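Local coordinates for SusD superfamily protein (Bacteroides vulgatus, PDB 3MYV), which probably binds polysaccharide at the outer membrane, as a SusD-family protein of the gut bacterium Bacteroides vulgatus, at residues K208-A213 with A353-G358; Q215-A220 with L357-E362. One frame throughout, in Å; residues are numbered along the deposited sequence.

Contacts 1 and 2 join the same two helices, 206-223 and 350-367, at sites whose centres lie about 8 Å apart, and both segments on helix 350-367 include Leu-357 and Gly-358. They bury similar areas, 121 and 130 Å², and each centres on one aromatic ring, offered by opposite partners: helix 206-223 supplies Phe-210 to contact 1, helix 350-367 supplies Tyr-359 to contact 2. Contact 1 is the more buried, with an exposed glutamine at its margin, and its ring is met at the edge by an amide oxygen. Contact 2 is partly buried; there an isoleucine methyl covers a ring face, while polar groups gather round the hydroxyl end.

Contact 1 of 2, residues K208-A213 with A353-G358; sequences KAFDLA and AVQGLG
Phe-210 makes every close approach of this contact, in the helical, TPR-related part of the SusD fold, reaching Gln-355 and Gly-356; the closest CA atoms across it, those of Phe-210 and Gly-356, are 8.0 Å apart. With CG anti to the backbone N (chi1 176°), the ring projects from helix 206-223 to helix 350-367. The polar component lies at the ring edge: Gln-355 OE1 sits near the ring plane, 3.4 Å from Phe-210 CZ and 3.6 Å from Phe-210 CE2. The Gln-355 amide is inclined 52° to the ring, so the two flat groups are not stacked. The apolar component involves the root of the same glutamine, where Gln-355 CB packs 3.7 Å from Phe-210 CZ. Backbone contact is looser, Gly-356 N lying obliquely to the ring, 4.1 Å from Phe-210 CE1. Ala-344 and Leu-348 of helix 334-348 also touch Phe-210, which places the ring among three helices. Asp-211 OD1, salt-bridged to Arg-207, is a second oxygen in the plane of the ring at its edge. Oxygens so placed face the weakly positive C-H rim rather than the pi cloud, which probably adds a mildly favourable electrostatic term to the van der Waals packing.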
ATOM      1  N   LYS A 208     -13.433 -15.402   0.667  1.00 17.71           N
ATOM      2  CA  LYS A 208     -13.494 -14.500  -0.486  1.00 14.48           C
ATOM      3  C   LYS A 208     -12.090 -14.106  -0.951  1.00 14.61           C
ATOM      4  O   LYS A 208     -11.819 -14.116  -2.158  1.00 14.28           O
ATOM      5  CB  LYS A 208     -14.334 -13.247  -0.189  1.00 18.38           C
ATOM      6  CG  LYS A 208     -15.805 -13.581   0.164  1.00 18.96           C
ATOM      7  CD  LYS A 208     -16.661 -12.314   0.179  1.00 18.34           C
ATOM      8  CE  LYS A 208     -18.094 -12.576   0.630  1.00 26.54           C
ATOM      9  NZ  LYS A 208     -18.812 -11.279   0.880  1.00 28.71           N
ATOM     10  N   ALA A 209     -11.209 -13.778  -0.005  1.00 14.23           N
ATOM     11  CA  ALA A 209      -9.815 -13.418  -0.329  1.00 14.23           C
ATOM     12  C   ALA A 209      -9.080 -14.557  -1.015  1.00 15.67           C
ATOM     13  O   ALA A 209      -8.437 -14.365  -2.062  1.00 13.81           O
ATOM     14  CB  ALA A 209      -9.043 -12.960   0.928  1.00 14.27           C
ATOM     15  N   PHE A 210      -9.196 -15.761  -0.460  1.00 16.75           N
ATOM     16  CA  PHE A 210      -8.531 -16.929  -1.074  1.00 15.70           C
ATOM     17  C   PHE A 210      -9.077 -17.178  -2.474  1.00 15.64           C
ATOM     18  O   PHE A 210      -8.322 -17.279  -3.440  1.00 15.73           O
ATOM     19  CB  PHE A 210      -8.669 -18.187  -0.213  1.00 13.61           C
ATOM     20  CG  PHE A 210      -8.083 -19.389  -0.860  1.00 14.00           C
ATOM     21  CD1 PHE A 210      -6.719 -19.620  -0.799  1.00 16.89           C
ATOM     22  CD2 PHE A 210      -8.864 -20.222  -1.645  1.00 19.61           C
ATOM     23  CE1 PHE A 210      -6.154 -20.696  -1.469  1.00 21.85           C
ATOM     24  CE2 PHE A 210      -8.297 -21.285  -2.333  1.00 19.28           C
ATOM     25  CZ  PHE A 210      -6.948 -21.523  -2.231  1.00 15.44           C
ATOM     26  N   ASP A 211     -10.400 -17.239  -2.604  1.00 14.96           N
ATOM     27  CA  ASP A 211     -10.991 -17.638  -3.878  1.00 16.10           C
ATOM     28  C   ASP A 211     -10.635 -16.632  -4.982  1.00 13.57           C
ATOM     29  O   ASP A 211     -10.349 -17.021  -6.116  1.00 16.13           O
ATOM     30  CB  ASP A 211     -12.503 -17.751  -3.777  1.00 17.21           C
ATOM     31  CG  ASP A 211     -12.977 -18.940  -2.976  1.00 21.34           C
ATOM     32  OD1 ASP A 211     -12.199 -19.868  -2.729  1.00 19.87           O
ATOM     33  OD2 ASP A 211     -14.171 -18.931  -2.608  1.00 23.08           O
ATOM     34  N   LEU A 212     -10.660 -15.341  -4.646  1.00 15.07           N
ATOM     35  CA  LEU A 212     -10.314 -14.297  -5.607  1.00 15.49           C
ATOM     36  C   LEU A 212      -8.833 -14.337  -5.941  1.00 15.20           C
ATOM     37  O   LEU A 212      -8.449 -14.247  -7.126  1.00 13.42           O
ATOM     38  CB  LEU A 212     -10.715 -12.902  -5.089  1.00 16.14           C
ATOM     39  CG  LEU A 212     -10.416 -11.719  -6.038  1.00 18.91           C
ATOM     40  CD1 LEU A 212     -10.938 -11.955  -7.461  1.00 14.79           C
ATOM     41  CD2 LEU A 212     -11.008 -10.429  -5.499  1.00 13.26           C
ATOM     42  N   ALA A 213      -7.989 -14.458  -4.917  1.00 14.17           N
ATOM     43  CA  ALA A 213      -6.523 -14.447  -5.137  1.00 15.10           C
ATOM     44  C   ALA A 213      -6.139 -15.647  -5.993  1.00 14.80           C
ATOM     45  O   ALA A 213      -5.360 -15.535  -6.933  1.00 15.85           O
ATOM     46  CB  ALA A 213      -5.741 -14.477  -3.799  1.00 13.75           C
ATOM     47  N   ALA A 353      -5.843 -24.426   2.553  1.00 16.58           N
ATOM     48  CA  ALA A 353      -4.499 -24.487   3.145  1.00 16.74           C
ATOM     49  C   ALA A 353      -3.524 -25.247   2.256  1.00 17.06           C
ATOM     50  O   ALA A 353      -2.402 -24.800   2.073  1.00 15.76           O
ATOM     51  CB  ALA A 353      -4.528 -25.107   4.559  1.00 15.54           C
ATOM     52  N   VAL A 354      -3.922 -26.404   1.729  1.00 17.41           N
ATOM     53  CA  VAL A 354      -3.052 -27.145   0.820  1.00 16.15           C
ATOM     54  C   VAL A 354      -2.640 -26.254  -0.363  1.00 16.74           C
ATOM     55  O   VAL A 354      -1.459 -26.162  -0.721  1.00 13.74           O
ATOM     56  CB  VAL A 354      -3.715 -28.498   0.325  1.00 17.45           C
ATOM     57  CG1 VAL A 354      -2.911 -29.141  -0.791  1.00 19.34           C
ATOM     58  CG2 VAL A 354      -3.901 -29.471   1.490  1.00 18.30           C
ATOM     59  N   GLN A 355      -3.621 -25.612  -0.992  1.00 15.28           N
ATOM     60  CA  GLN A 355      -3.364 -24.750  -2.134  1.00 14.78           C
ATOM     61  C   GLN A 355      -2.533 -23.514  -1.742  1.00 14.87           C
ATOM     62  O   GLN A 355      -1.615 -23.135  -2.451  1.00 13.25           O
ATOM     63  CB  GLN A 355      -4.701 -24.360  -2.797  1.00 16.11           C
ATOM     64  CG  GLN A 355      -5.365 -25.535  -3.543  1.00 22.79           C
ATOM     65  CD  GLN A 355      -6.884 -25.373  -3.758  1.00 34.28           C
ATOM     66  OE1 GLN A 355      -7.370 -24.296  -4.126  1.00 36.39           O
ATOM     67  NE2 GLN A 355      -7.634 -26.468  -3.554  1.00 32.73           N
ATOM     68  N   GLY A 356      -2.821 -22.936  -0.576  1.00 13.04           N
ATOM     69  CA  GLY A 356      -2.140 -21.729  -0.121  1.00 14.46           C
ATOM     70  C   GLY A 356      -0.698 -22.028   0.216  1.00 14.21           C
ATOM     71  O   GLY A 356       0.178 -21.193   0.015  1.00 12.55           O
ATOM     72  N   LEU A 357      -0.444 -23.245   0.693  1.00 16.71           N
ATOM     73  CA  LEU A 357       0.935 -23.676   0.932  1.00 16.61           C
ATOM     74  C   LEU A 357       1.702 -23.743  -0.394  1.00 16.31           C
ATOM     75  O   LEU A 357       2.875 -23.406  -0.455  1.00 15.28           O
ATOM     76  CB  LEU A 357       0.948 -25.036   1.612  1.00 15.97           C
ATOM     77  CG  LEU A 357       2.301 -25.610   2.063  1.00 15.17           C
ATOM     78  CD1 LEU A 357       3.083 -24.562   2.887  1.00 12.91           C
ATOM     79  CD2 LEU A 357       2.088 -26.899   2.840  1.00 14.04           C
ATOM     80  N   GLY A 358       1.031 -24.207  -1.445  1.00 17.70           N
ATOM     81  CA  GLY A 358       1.625 -24.272  -2.782  1.00 15.83           C
ATOM     82  C   GLY A 358       2.051 -22.871  -3.229  1.00 15.45           C
ATOM     83  O   GLY A 358       3.183 -22.649  -3.682  1.00 14.80           O
TER

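Contact 2 of 2, residues Q215-A220 with L357-E362; sequences QLIKDA and LGYLNE
Tyr-359 and Ile-217 meet from opposite directions between helices 206-223 and 350-367, in the TPR-like helical part of the SusD fold. CB of Tyr-359 points toward helix 206-223, and a chi1 of -68° sets CG anti to the carbonyl carbon. The ring then passes beneath Ile-217 CD1, which stands 3.8 Å from the ring centroid and only 9° off its normal, a CH-pi contact. Nearly equal spacings confirm the centring: Ile-217 CD1 is 4.0 Å from Tyr-359 CD1 and 4.1 Å from Tyr-359 CE2. Further out, Tyr-359 CE1 also takes the second branch of the isoleucine, at 3.8 Å from Ile-217 CG2. At the tip, Tyr-359 OH has Ile-217 CG2 at 4.2 Å, with Lys-218 CG slightly farther off, and is hydrogen-bonded to Asp-214 OD1, while Asp-214 OD2 pairs with Lys-218 NZ in a salt bridge. Tyr-338 of helix 334-348 meets the tyrosine ring with planes about 85° apart. Replacing Tyr-359 by an alanine would remove the ring and is likely to open a gap beneath Ile-217 CD1 and leave Asp-214 OD1 without its hydroxyl partner. Gln-215 reaches forward one turn, its NE2 hydrogen-bonded to Asp-219 OD1 at 2.9 Å; Asn-361 reaches back, and Leu-357 O accepts hydrogen bonds from Asn-361 N and, at 3.0 Å, Asn-361 ND2, from opposite faces of its carbonyl plane.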
ATOM      1  N   GLN A 215      -8.089 -17.268  -8.172  1.00 15.42           N
ATOM      2  CA  GLN A 215      -8.569 -17.175  -9.547  1.00 14.51           C
ATOM      3  C   GLN A 215      -7.755 -16.160 -10.322  1.00 14.96           C
ATOM      4  O   GLN A 215      -7.528 -16.332 -11.525  1.00 18.07           O
ATOM      5  CB  GLN A 215     -10.056 -16.796  -9.611  1.00 15.12           C
ATOM      6  CG  GLN A 215     -10.642 -16.938 -11.026  1.00 17.84           C
ATOM      7  CD  GLN A 215     -10.549 -18.363 -11.548  1.00 17.51           C
ATOM      8  OE1 GLN A 215     -11.068 -19.294 -10.927  1.00 24.84           O
ATOM      9  NE2 GLN A 215      -9.884 -18.544 -12.678  1.00 17.40           N
ATOM     10  N   LEU A 216      -7.333 -15.092  -9.638  1.00 14.48           N
ATOM     11  CA  LEU A 216      -6.531 -14.036 -10.254  1.00 14.70           C
ATOM     12  C   LEU A 216      -5.178 -14.596 -10.684  1.00 13.79           C
ATOM     13  O   LEU A 216      -4.674 -14.276 -11.777  1.00 16.13           O
ATOM     14  CB  LEU A 216      -6.364 -12.858  -9.251  1.00 13.97           C
ATOM     15  CG  LEU A 216      -5.583 -11.621  -9.696  1.00 15.62           C
ATOM     16  CD1 LEU A 216      -6.178 -11.045 -10.954  1.00 18.60           C
ATOM     17  CD2 LEU A 216      -5.554 -10.536  -8.574  1.00 12.50           C
ATOM     18  N   ILE A 217      -4.573 -15.422  -9.834  1.00 14.44           N
ATOM     19  CA  ILE A 217      -3.303 -16.075 -10.178  1.00 15.07           C
ATOM     20  C   ILE A 217      -3.495 -17.002 -11.373  1.00 16.59           C
ATOM     21  O   ILE A 217      -2.679 -17.007 -12.310  1.00 16.27           O
ATOM     22  CB  ILE A 217      -2.728 -16.862  -8.990  1.00 16.36           C
ATOM     23  CG1 ILE A 217      -2.271 -15.905  -7.872  1.00 21.46           C
ATOM     24  CG2 ILE A 217      -1.566 -17.715  -9.400  1.00 19.85           C
ATOM     25  CD1 ILE A 217      -2.128 -16.606  -6.535  1.00 14.38           C
ATOM     26  N   LYS A 218      -4.593 -17.765 -11.354  1.00 17.73           N
ATOM     27  CA  LYS A 218      -4.885 -18.668 -12.455  1.00 17.17           C
ATOM     28  C   LYS A 218      -5.085 -17.898 -13.760  1.00 18.23           C
ATOM     29  O   LYS A 218      -4.546 -18.306 -14.809  1.00 19.03           O
ATOM     30  CB  LYS A 218      -6.091 -19.532 -12.145  1.00 15.99           C
ATOM     31  CG  LYS A 218      -5.821 -20.597 -11.094  1.00 20.07           C
ATOM     32  CD  LYS A 218      -7.093 -21.232 -10.630  1.00 17.72           C
ATOM     33  CE  LYS A 218      -6.842 -22.488  -9.834  1.00 22.17           C
ATOM     34  NZ  LYS A 218      -8.124 -22.830  -9.109  1.00 19.89           N
ATOM     35  N   ASP A 219      -5.818 -16.780 -13.683  1.00 17.99           N
ATOM     36  CA  ASP A 219      -6.071 -15.947 -14.860  1.00 17.50           C
ATOM     37  C   ASP A 219      -4.781 -15.305 -15.394  1.00 18.68           C
ATOM     38  O   ASP A 219      -4.583 -15.238 -16.609  1.00 20.89           O
ATOM     39  CB  ASP A 219      -7.112 -14.858 -14.577  1.00 17.56           C
ATOM     40  CG  ASP A 219      -8.489 -15.416 -14.250  1.00 18.65           C
ATOM     41  OD1 ASP A 219      -8.753 -16.628 -14.511  1.00 19.47           O
ATOM     42  OD2 ASP A 219      -9.304 -14.645 -13.691  1.00 18.47           O
ATOM     43  N   ALA A 220      -3.916 -14.812 -14.511  1.00 20.46           N
ATOM     44  CA  ALA A 220      -2.581 -14.324 -14.942  1.00 21.09           C
ATOM     45  C   ALA A 220      -1.796 -15.390 -15.722  1.00 23.31           C
ATOM     46  O   ALA A 220      -1.151 -15.100 -16.747  1.00 21.26           O
ATOM     47  CB  ALA A 220      -1.767 -13.856 -13.743  1.00 19.78           C
ATOM     48  N   LEU A 357      -0.444 -23.245   0.693  1.00 16.71           N
ATOM     49  CA  LEU A 357       0.935 -23.676   0.932  1.00 16.61           C
ATOM     50  C   LEU A 357       1.702 -23.743  -0.394  1.00 16.31           C
ATOM     51  O   LEU A 357       2.875 -23.406  -0.455  1.00 15.28           O
ATOM     52  CB  LEU A 357       0.948 -25.036   1.612  1.00 15.97           C
ATOM     53  CG  LEU A 357       2.301 -25.610   2.063  1.00 15.17           C
ATOM     54  CD1 LEU A 357       3.083 -24.562   2.887  1.00 12.91           C
ATOM     55  CD2 LEU A 357       2.088 -26.899   2.840  1.00 14.04           C
ATOM     56  N   GLY A 358       1.031 -24.207  -1.445  1.00 17.70           N
ATOM     57  CA  GLY A 358       1.625 -24.272  -2.782  1.00 15.83           C
ATOM     58  C   GLY A 358       2.051 -22.871  -3.229  1.00 15.45           C
ATOM     59  O   GLY A 358       3.183 -22.649  -3.682  1.00 14.80           O
ATOM     60  N   TYR A 359       1.154 -21.915  -3.061  1.00 15.64           N
ATOM     61  CA  TYR A 359       1.460 -20.523  -3.395  1.00 14.50           C
ATOM     62  C   TYR A 359       2.566 -19.922  -2.522  1.00 14.10           C
ATOM     63  O   TYR A 359       3.441 -19.194  -3.026  1.00 15.50           O
ATOM     64  CB  TYR A 359       0.188 -19.679  -3.343  1.00 17.10           C
ATOM     65  CG  TYR A 359      -0.809 -19.996  -4.425  1.00 13.54           C
ATOM     66  CD1 TYR A 359      -0.412 -20.113  -5.756  1.00 17.97           C
ATOM     67  CD2 TYR A 359      -2.158 -20.120  -4.144  1.00 17.50           C
ATOM     68  CE1 TYR A 359      -1.325 -20.384  -6.742  1.00 17.28           C
ATOM     69  CE2 TYR A 359      -3.068 -20.388  -5.114  1.00 16.49           C
ATOM     70  CZ  TYR A 359      -2.667 -20.503  -6.420  1.00 17.55           C
ATOM     71  OH  TYR A 359      -3.587 -20.763  -7.415  1.00 19.47           O
ATOM     72  N   LEU A 360       2.545 -20.234  -1.224  1.00 12.52           N
ATOM     73  CA  LEU A 360       3.582 -19.762  -0.320  1.00 12.75           C
ATOM     74  C   LEU A 360       4.926 -20.257  -0.839  1.00 13.20           C
ATOM     75  O   LEU A 360       5.830 -19.464  -0.966  1.00 11.47           O
ATOM     76  CB  LEU A 360       3.331 -20.216   1.118  1.00 12.99           C
ATOM     77  CG  LEU A 360       4.404 -19.796   2.141  1.00 14.34           C
ATOM     78  CD1 LEU A 360       4.502 -18.208   2.215  1.00 11.99           C
ATOM     79  CD2 LEU A 360       4.148 -20.448   3.452  1.00 16.78           C
ATOM     80  N   ASN A 361       5.025 -21.556  -1.163  1.00 12.83           N
ATOM     81  CA  ASN A 361       6.275 -22.152  -1.638  1.00 13.97           C
ATOM     82  C   ASN A 361       6.763 -21.555  -2.928  1.00 13.25           C
ATOM     83  O   ASN A 361       7.966 -21.435  -3.146  1.00 14.75           O
ATOM     84  CB  ASN A 361       6.195 -23.678  -1.759  1.00 11.19           C
ATOM     85  CG  ASN A 361       6.507 -24.352  -0.448  1.00 16.87           C
ATOM     86  OD1 ASN A 361       7.675 -24.559  -0.122  1.00 16.24           O
ATOM     87  ND2 ASN A 361       5.471 -24.645   0.347  1.00 15.53           N
ATOM     88  N   GLU A 362       5.842 -21.184  -3.805  1.00 11.96           N
ATOM     89  CA  GLU A 362       6.268 -20.515  -5.039  1.00 13.36           C
ATOM     90  C   GLU A 362       7.081 -19.267  -4.754  1.00 12.93           C
ATOM     91  O   GLU A 362       8.103 -19.007  -5.427  1.00 15.81           O
ATOM     92  CB  GLU A 362       5.083 -20.147  -5.892  1.00 14.80           C
ATOM     93  CG  GLU A 362       5.481 -19.847  -7.308  1.00 23.56           C
ATOM     94  CD  GLU A 362       5.584 -21.091  -8.148  1.00 39.63           C
ATOM     95  OE1 GLU A 362       4.644 -21.909  -8.073  1.00 38.75           O
ATOM     96  OE2 GLU A 362       6.581 -21.226  -8.898  1.00 39.91           O
TER